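Local coordinates for protein actinorhodin polyketide putative beta-ketoacyl synthase 2 (Streptomyces coelicolor A3, PDB 1TQY) that serves as the chain length factor of actinorhodin biosynthesis, a ketosynthase-like protein that probably works with its ketosynthase partner to set polyketide length, at residues 20-25 / 30-35; 333-338 / 347-352; 81-86 / 193-198. All coordinates share one frame; numbering follows the deposited sequence.

Contact 1: 20-25 / 30-35; sequences APNGLG and WSAVLD. With NA (sodium ion), chain K.
A beta-hairpin with a two-residue turn, joining strands 11-20 and 23-24 in the N-terminal ketosynthase region, presents N22 to A32 of helix 26-34, a worked example of a turn packing on the helix that follows it. The hairpin closes through a type I turn from A20 to G23, with A20 N bonded to G23 O and G23 N bonded to A20 O at 2.9 Å. N22 then meets the helix with both its backbone and its side chain. The A32 methyl rests against both: its CB lies 3.4 Å from N22 O and 3.5 Å from N22 ND2. The side chain takes this course because CG stands between the backbone N and the carbonyl carbon (chi1 60°), which swings the amide across the methyl. Beyond A32, N22 ND2 comes within 4.1 Å of V33 CG2 and crosses that side chain obliquely. Across the two segments the contact is thus van der Waals packing, and the amide N-H finds its polar partner in the backbone carbonyl of R37, just past the helix. R37 in turn makes a salt bridge with D35 OD2 and a hydrogen bond with S31 OG, so the end of the helix and the tip of the hairpin are joined through one residue. G25 occupies the N-cap position at the start of the same helix. The turn also supplies a metal ligand: P21 O binds the sodium ion at 2.3 Å, and waters and the backbone oxygen of Q58 are further ligands.

Contact 2: 333-338 / 347-352; sequences VPKTTT and PLDVVT
K335 and D349 form a buried salt bridge in the C-terminal half of the thiolase fold, between the 3-10 turn after strand 330-332 and helix 345-359. The pair probably corresponds to the lysine and glutamate of active ketosynthases of the family, and it illustrates how buried charge is met by several partners at once. K335 NZ donates to the syn lone pair of D349 OD2 at 2.6 Å. With CG lodged between the backbone N and the carbonyl carbon, and with further bends at chi3 64° and chi4 67°, the lysine chain is bent, which brings NZ close enough to its own N for one water to span the two: water 4 accepts from K335 NZ at 2.8 Å and from K335 N at 3.0 Å. The same water donates to D349 OD1 at 2.8 Å, giving the second carboxylate oxygen a partner. D305 O takes a further hydrogen bond from NZ.

Threonine hydroxyls satisfy backbone carbonyls on both segments. P334 O receives T337 N and T337 OG1 from opposite faces of its plane. On the helix, L348 O similarly takes T352 N and T352 OG1, and the T352 hydroxyl is also hydrogen-bonded to Y29 OH. T336 OG1 donates to V333 O in the carbonyl plane and is bonded to A366 N. Two apolar contacts complete the interface: T338 CG2 and L348 CD2 meet tip to tip, while P334 CB and CG slide past T352 CG2, with CG at 3.9 Å.

Contact 3: 81-86 / 193-198; sequences RLALTA and GGVDSA
V195 overlaps L82 and A83 with its two methyl branches, one for each residue, and shows how a single branched side chain can seat a helix on a strand. CG1, anti to the backbone N (chi1 170°), lies against L82 CB at 3.8 Å. CG2, anti to the carbonyl carbon, goes to A83 instead, touching its CA at 3.8 Å and its methyl CB at 4.0 Å. The small alanine brings the backbones close, and the two CA atoms of A83 and V195 are 5.7 Å apart. The contact is wholly apolar and buried. On the helix, T85 OG1 turns to the carbonyl of R81, bonding R81 O at 2.7 Å from the face opposite to that used by T85 N. D196 points away from the helix and is held by backbone N-H groups of A113 and C114 and by the hydroxyl of S343. Strand 189-196 pairs with strand 106-111 through G193 and with strand 238-246 through G194 and A240. Helix 78-93 packs over it, with V19 of strand 11-20 touching L82, A86 and V195, and N148 of helix 147-156 touching A83.

From the N terminus, contact 1 closes first, with four helical residues between its segments. Contact 3 then spans 106 residues, bringing strand 189-196 back to helix 78-93, and contact 2 closes last over an eight-residue connection. The three lie in series along the chain, neither nested nor crossed, yet they join in space. Contacts 1 and 2 touch through N22 ND2 and T337 OG1, 3.2 Å apart, and through W30 against T352. Contact 2 meets contact 3 where P347 packs on G193 and G194. Helix 345-359 thus connects the N-terminal hairpin and helix with the strand of contact 3, tying the sequence's two ketosynthase halves together.

Contact 1: 20-25 / 30-35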
loop_
_atom_site.group_PDB
_atom_site.type_symbol
_atom_site.label_atom_id
_atom_site.label_comp_id
_atom_site.label_asym_id
_atom_site.label_seq_id
_atom_site.Cartn_x
_atom_site.Cartn_y
_atom_site.Cartn_z
ATOM N N ALA B 20 15.587 -2.676 -16.001
ATOM C CA ALA B 20 15.819 -4.094 -15.715
ATOM C C ALA B 20 17.275 -4.539 -15.675
ATOM O O ALA B 20 18.138 -3.939 -16.315
ATOM C CB ALA B 20 15.055 -4.940 -16.728
ATOM N N PRO B 21 17.559 -5.620 -14.928
ATOM C CA PRO B 21 18.924 -6.144 -14.810
ATOM C C PRO B 21 19.569 -6.477 -16.155
ATOM O O PRO B 21 20.791 -6.522 -16.255
ATOM C CB PRO B 21 18.749 -7.381 -13.926
ATOM C CG PRO B 21 17.581 -7.003 -13.055
ATOM C CD PRO B 21 16.637 -6.378 -14.062
ATOM N N ASN B 22 18.762 -6.710 -17.187
ATOM C CA ASN B 22 19.324 -7.017 -18.500
ATOM C C ASN B 22 19.074 -5.898 -19.511
ATOM O O ASN B 22 19.191 -6.105 -20.717
ATOM C CB ASN B 22 18.779 -8.359 -19.025
ATOM C CG ASN B 22 17.275 -8.369 -19.163
ATOM O OD1 ASN B 22 16.578 -7.564 -18.537
ATOM N ND2 ASN B 22 16.757 -9.302 -19.958
ATOM N N GLY B 23 18.726 -4.711 -19.017
ATOM C CA GLY B 23 18.489 -3.602 -19.927
ATOM C C GLY B 23 17.895 -2.332 -19.334
ATOM O O GLY B 23 16.751 -2.329 -18.866
ATOM N N LEU B 24 18.675 -1.251 -19.356
ATOM C CA LEU B 24 18.226 0.039 -18.840
ATOM C C LEU B 24 17.478 0.734 -19.960
ATOM O O LEU B 24 18.078 1.424 -20.781
ATOM C CB LEU B 24 19.409 0.917 -18.423
ATOM C CG LEU B 24 19.413 1.491 -16.998
ATOM C CD1 LEU B 24 20.477 2.566 -16.918
ATOM C CD2 LEU B 24 18.074 2.046 -16.624
ATOM N N GLY B 25 16.166 0.553 -19.989
ATOM C CA GLY B 25 15.375 1.160 -21.040
ATOM C C GLY B 25 14.740 0.062 -21.864
ATOM O O GLY B 25 15.298 -1.023 -22.001
ATOM N N TRP B 30 14.080 -5.279 -24.311
ATOM C CA TRP B 30 13.423 -6.099 -25.326
ATOM C C TRP B 30 14.437 -6.864 -26.172
ATOM O O TRP B 30 14.187 -7.992 -26.606
ATOM C CB TRP B 30 12.579 -5.221 -26.235
ATOM C CG TRP B 30 11.816 -5.986 -27.254
ATOM C CD1 TRP B 30 11.903 -5.852 -28.607
ATOM C CD2 TRP B 30 10.786 -6.952 -27.011
ATOM N NE1 TRP B 30 10.983 -6.666 -29.226
ATOM C CE2 TRP B 30 10.283 -7.352 -28.268
ATOM C CE3 TRP B 30 10.238 -7.515 -25.852
ATOM C CZ2 TRP B 30 9.254 -8.288 -28.404
ATOM C CZ3 TRP B 30 9.215 -8.446 -25.984
ATOM C CH2 TRP B 30 8.732 -8.822 -27.254
ATOM N N SER B 31 15.584 -6.243 -26.410
ATOM C CA SER B 31 16.614 -6.889 -27.192
ATOM C C SER B 31 17.187 -8.092 -26.454
ATOM O O SER B 31 17.396 -9.148 -27.050
ATOM C CB SER B 31 17.736 -5.909 -27.510
ATOM O OG SER B 31 18.867 -6.618 -27.993
ATOM N N ALA B 32 17.435 -7.935 -25.158
ATOM C CA ALA B 32 17.994 -9.016 -24.347
ATOM C C ALA B 32 17.002 -10.173 -24.180
ATOM O O ALA B 32 17.385 -11.344 -24.201
ATOM C CB ALA B 32 18.406 -8.481 -22.980
ATOM N N VAL B 33 15.728 -9.830 -24.024
ATOM C CA VAL B 33 14.675 -10.821 -23.857
ATOM C C VAL B 33 14.516 -11.732 -25.064
ATOM O O VAL B 33 14.444 -12.951 -24.924
ATOM C CB VAL B 33 13.334 -10.145 -23.594
ATOM C CG1 VAL B 33 12.223 -11.180 -23.601
ATOM C CG2 VAL B 33 13.385 -9.422 -22.273
ATOM N N LEU B 34 14.449 -11.140 -26.248
ATOM C CA LEU B 34 14.285 -11.921 -27.461
ATOM C C LEU B 34 15.520 -12.755 -27.754
ATOM O O LEU B 34 15.436 -13.796 -28.401
ATOM C CB LEU B 34 13.978 -11.008 -28.649
ATOM C CG LEU B 34 12.608 -10.317 -28.660
ATOM C CD1 LEU B 34 12.450 -9.515 -29.938
ATOM C CD2 LEU B 34 11.494 -11.357 -28.558
ATOM N N ASP B 35 16.664 -12.296 -27.262
ATOM C CA ASP B 35 17.915 -13.000 -27.473
ATOM C C ASP B 35 18.261 -13.948 -26.331
ATOM O O ASP B 35 19.292 -14.624 -26.358
ATOM C CB ASP B 35 19.052 -11.999 -27.655
ATOM C CG ASP B 35 20.355 -12.675 -28.001
ATOM O OD1 ASP B 35 20.326 -13.583 -28.864
ATOM O OD2 ASP B 35 21.403 -12.308 -27.423
HETATM NA NA NA K . 22.647 -6.688 -14.981
HETATM O O HOH W 1 23.759 -7.749 -16.742
HETATM O O HOH W 2 24.556 -8.107 -13.176
HETATM O O HOH W 3 22.961 -4.876 -15.550
#

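Contact 2: 333-338 / 347-352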
loop_
_atom_site.group_PDB
_atom_site.type_symbol
_atom_site.label_atom_id
_atom_site.label_comp_id
_atom_site.label_asym_id
_atom_site.label_seq_id
_atom_site.Cartn_x
_atom_site.Cartn_y
_atom_site.Cartn_z
ATOM N N VAL B 333 7.830 -17.418 -19.610
ATOM C CA VAL B 333 8.303 -16.779 -18.393
ATOM C C VAL B 333 9.582 -15.993 -18.688
ATOM O O VAL B 333 10.686 -16.435 -18.368
ATOM C CB VAL B 333 8.583 -17.842 -17.296
ATOM C CG1 VAL B 333 9.033 -17.181 -16.006
ATOM C CG2 VAL B 333 7.322 -18.670 -17.055
ATOM N N PRO B 334 9.449 -14.812 -19.312
ATOM C CA PRO B 334 10.638 -14.011 -19.626
ATOM C C PRO B 334 11.418 -13.548 -18.397
ATOM O O PRO B 334 12.613 -13.278 -18.489
ATOM C CB PRO B 334 10.062 -12.848 -20.432
ATOM C CG PRO B 334 8.854 -13.465 -21.089
ATOM C CD PRO B 334 8.249 -14.234 -19.942
ATOM N N LYS B 335 10.757 -13.464 -17.245
ATOM C CA LYS B 335 11.455 -13.016 -16.047
ATOM C C LYS B 335 12.668 -13.886 -15.717
ATOM O O LYS B 335 13.441 -13.565 -14.810
ATOM C CB LYS B 335 10.509 -12.935 -14.842
ATOM C CG LYS B 335 9.832 -14.237 -14.443
ATOM C CD LYS B 335 9.070 -14.070 -13.120
ATOM C CE LYS B 335 7.915 -13.067 -13.246
ATOM N NZ LYS B 335 6.822 -13.584 -14.152
ATOM N N THR B 336 12.840 -14.986 -16.441
ATOM C CA THR B 336 14.002 -15.835 -16.222
ATOM C C THR B 336 15.252 -15.030 -16.590
ATOM O O THR B 336 16.361 -15.353 -16.159
ATOM C CB THR B 336 13.951 -17.108 -17.098
ATOM O OG1 THR B 336 13.610 -16.752 -18.445
ATOM C CG2 THR B 336 12.914 -18.092 -16.560
ATOM N N THR B 337 15.068 -13.976 -17.381
ATOM C CA THR B 337 16.189 -13.137 -17.780
ATOM C C THR B 337 16.463 -11.996 -16.805
ATOM O O THR B 337 17.508 -11.353 -16.887
ATOM C CB THR B 337 15.981 -12.506 -19.180
ATOM O OG1 THR B 337 14.800 -11.691 -19.169
ATOM C CG2 THR B 337 15.857 -13.579 -20.239
ATOM N N THR B 338 15.536 -11.749 -15.880
ATOM C CA THR B 338 15.694 -10.648 -14.923
ATOM C C THR B 338 15.679 -11.025 -13.447
ATOM O O THR B 338 16.275 -10.331 -12.622
ATOM C CB THR B 338 14.579 -9.598 -15.087
ATOM O OG1 THR B 338 13.320 -10.186 -14.727
ATOM C CG2 THR B 338 14.505 -9.118 -16.515
ATOM N N PRO B 347 4.440 -5.410 -13.434
ATOM C CA PRO B 347 4.556 -4.319 -14.403
ATOM C C PRO B 347 5.465 -4.659 -15.585
ATOM O O PRO B 347 5.125 -4.381 -16.734
ATOM C CB PRO B 347 5.090 -3.175 -13.549
ATOM C CG PRO B 347 4.341 -3.391 -12.260
ATOM C CD PRO B 347 4.512 -4.896 -12.055
ATOM N N LEU B 348 6.614 -5.273 -15.301
ATOM C CA LEU B 348 7.556 -5.631 -16.358
ATOM C C LEU B 348 6.994 -6.741 -17.253
ATOM O O LEU B 348 7.215 -6.752 -18.471
ATOM C CB LEU B 348 8.906 -6.057 -15.764
ATOM C CG LEU B 348 10.042 -6.141 -16.790
ATOM C CD1 LEU B 348 10.143 -4.816 -17.529
ATOM C CD2 LEU B 348 11.364 -6.463 -16.100
ATOM N N ASP B 349 6.270 -7.675 -16.647
ATOM C CA ASP B 349 5.641 -8.763 -17.392
ATOM C C ASP B 349 4.619 -8.158 -18.359
ATOM O O ASP B 349 4.529 -8.562 -19.520
ATOM C CB ASP B 349 4.955 -9.736 -16.423
ATOM C CG ASP B 349 5.888 -10.852 -15.944
ATOM O OD1 ASP B 349 7.131 -10.737 -16.100
ATOM O OD2 ASP B 349 5.375 -11.854 -15.395
ATOM N N VAL B 350 3.858 -7.181 -17.870
ATOM C CA VAL B 350 2.868 -6.500 -18.692
ATOM C C VAL B 350 3.539 -5.825 -19.890
ATOM O O VAL B 350 3.056 -5.917 -21.019
ATOM C CB VAL B 350 2.097 -5.444 -17.870
ATOM C CG1 VAL B 350 1.278 -4.546 -18.801
ATOM C CG2 VAL B 350 1.165 -6.156 -16.874
ATOM N N VAL B 351 4.651 -5.141 -19.641
ATOM C CA VAL B 351 5.383 -4.473 -20.710
ATOM C C VAL B 351 5.871 -5.503 -21.719
ATOM O O VAL B 351 5.764 -5.312 -22.931
ATOM C CB VAL B 351 6.612 -3.706 -20.165
ATOM C CG1 VAL B 351 7.478 -3.211 -21.325
ATOM C CG2 VAL B 351 6.161 -2.530 -19.324
ATOM N N THR B 352 6.409 -6.607 -21.213
ATOM C CA THR B 352 6.926 -7.659 -22.078
ATOM C C THR B 352 5.806 -8.258 -22.930
ATOM O O THR B 352 6.004 -8.526 -24.119
ATOM C CB THR B 352 7.620 -8.733 -21.231
ATOM O OG1 THR B 352 8.545 -8.093 -20.338
ATOM C CG2 THR B 352 8.389 -9.697 -22.111
HETATM O O HOH W 4 7.818 -13.329 -16.781
#

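Contact 3: 81-86 / 193-198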
loop_
_atom_site.group_PDB
_atom_site.type_symbol
_atom_site.label_atom_id
_atom_site.label_comp_id
_atom_site.label_asym_id
_atom_site.label_seq_id
_atom_site.Cartn_x
_atom_site.Cartn_y
_atom_site.Cartn_z
ATOM N N ARG B 81 15.059 5.970 -7.148
ATOM C CA ARG B 81 15.752 6.600 -8.268
ATOM C C ARG B 81 15.430 5.872 -9.561
ATOM O O ARG B 81 15.266 6.485 -10.623
ATOM C CB ARG B 81 17.258 6.599 -8.022
ATOM C CG ARG B 81 17.636 7.371 -6.783
ATOM C CD ARG B 81 19.094 7.182 -6.504
ATOM N NE ARG B 81 19.571 7.937 -5.350
ATOM C CZ ARG B 81 20.836 7.912 -4.947
ATOM N NH1 ARG B 81 21.722 7.171 -5.611
ATOM N NH2 ARG B 81 21.216 8.619 -3.895
ATOM N N LEU B 82 15.338 4.551 -9.466
ATOM C CA LEU B 82 15.004 3.735 -10.620
ATOM C C LEU B 82 13.560 4.017 -11.047
ATOM O O LEU B 82 13.277 4.153 -12.236
ATOM C CB LEU B 82 15.193 2.254 -10.276
ATOM C CG LEU B 82 16.662 1.859 -10.121
ATOM C CD1 LEU B 82 16.795 0.587 -9.301
ATOM C CD2 LEU B 82 17.277 1.697 -11.483
ATOM N N ALA B 83 12.662 4.127 -10.072
ATOM C CA ALA B 83 11.254 4.401 -10.335
ATOM C C ALA B 83 11.056 5.772 -10.980
ATOM O O ALA B 83 10.225 5.924 -11.869
ATOM C CB ALA B 83 10.456 4.322 -9.031
ATOM N N LEU B 84 11.803 6.770 -10.517
ATOM C CA LEU B 84 11.689 8.114 -11.076
ATOM C C LEU B 84 12.225 8.108 -12.509
ATOM O O LEU B 84 11.673 8.768 -13.380
ATOM C CB LEU B 84 12.482 9.126 -10.230
ATOM C CG LEU B 84 11.945 9.505 -8.837
ATOM C CD1 LEU B 84 13.015 10.249 -8.048
ATOM C CD2 LEU B 84 10.699 10.373 -8.990
ATOM N N THR B 85 13.289 7.350 -12.751
ATOM C CA THR B 85 13.872 7.289 -14.080
ATOM C C THR B 85 12.892 6.612 -15.011
ATOM O O THR B 85 12.650 7.065 -16.135
ATOM C CB THR B 85 15.172 6.492 -14.068
ATOM O OG1 THR B 85 16.079 7.086 -13.137
ATOM C CG2 THR B 85 15.795 6.461 -15.449
ATOM N N ALA B 86 12.325 5.517 -14.518
ATOM C CA ALA B 86 11.339 4.745 -15.258
ATOM C C ALA B 86 10.138 5.635 -15.557
ATOM O O ALA B 86 9.699 5.727 -16.704
ATOM C CB ALA B 86 10.905 3.538 -14.431
ATOM N N GLY B 193 2.831 1.406 -11.806
ATOM C CA GLY B 193 3.891 0.437 -11.922
ATOM C C GLY B 193 4.487 0.156 -10.571
ATOM O O GLY B 193 3.854 0.336 -9.529
ATOM N N GLY B 194 5.735 -0.282 -10.604
ATOM C CA GLY B 194 6.440 -0.599 -9.386
ATOM C C GLY B 194 7.882 -0.909 -9.707
ATOM O O GLY B 194 8.240 -1.258 -10.838
ATOM N N VAL B 195 8.699 -0.760 -8.679
ATOM C CA VAL B 195 10.124 -0.999 -8.745
ATOM C C VAL B 195 10.547 -1.376 -7.339
ATOM O O VAL B 195 10.100 -0.763 -6.375
ATOM C CB VAL B 195 10.895 0.283 -9.156
ATOM C CG1 VAL B 195 12.389 0.072 -8.971
ATOM C CG2 VAL B 195 10.606 0.634 -10.612
ATOM N N ASP B 196 11.374 -2.405 -7.211
ATOM C CA ASP B 196 11.876 -2.802 -5.899
ATOM C C ASP B 196 13.366 -3.014 -6.037
ATOM O O ASP B 196 13.873 -3.178 -7.145
ATOM C CB ASP B 196 11.243 -4.114 -5.392
ATOM C CG ASP B 196 10.055 -3.887 -4.472
ATOM O OD1 ASP B 196 8.899 -4.079 -4.931
ATOM O OD2 ASP B 196 10.261 -3.526 -3.284
ATOM N N SER B 197 14.048 -3.009 -4.901
ATOM C CA SER B 197 15.487 -3.239 -4.814
ATOM C C SER B 197 15.795 -3.485 -3.345
ATOM O O SER B 197 15.442 -2.681 -2.490
ATOM C CB SER B 197 16.284 -2.028 -5.292
ATOM O OG SER B 197 17.670 -2.305 -5.193
ATOM N N ALA B 198 16.428 -4.609 -3.050
ATOM C CA ALA B 198 16.772 -4.931 -1.678
ATOM C C ALA B 198 18.115 -5.644 -1.699
ATOM O O ALA B 198 18.258 -6.749 -1.173
ATOM C CB ALA B 198 15.714 -5.819 -1.071
#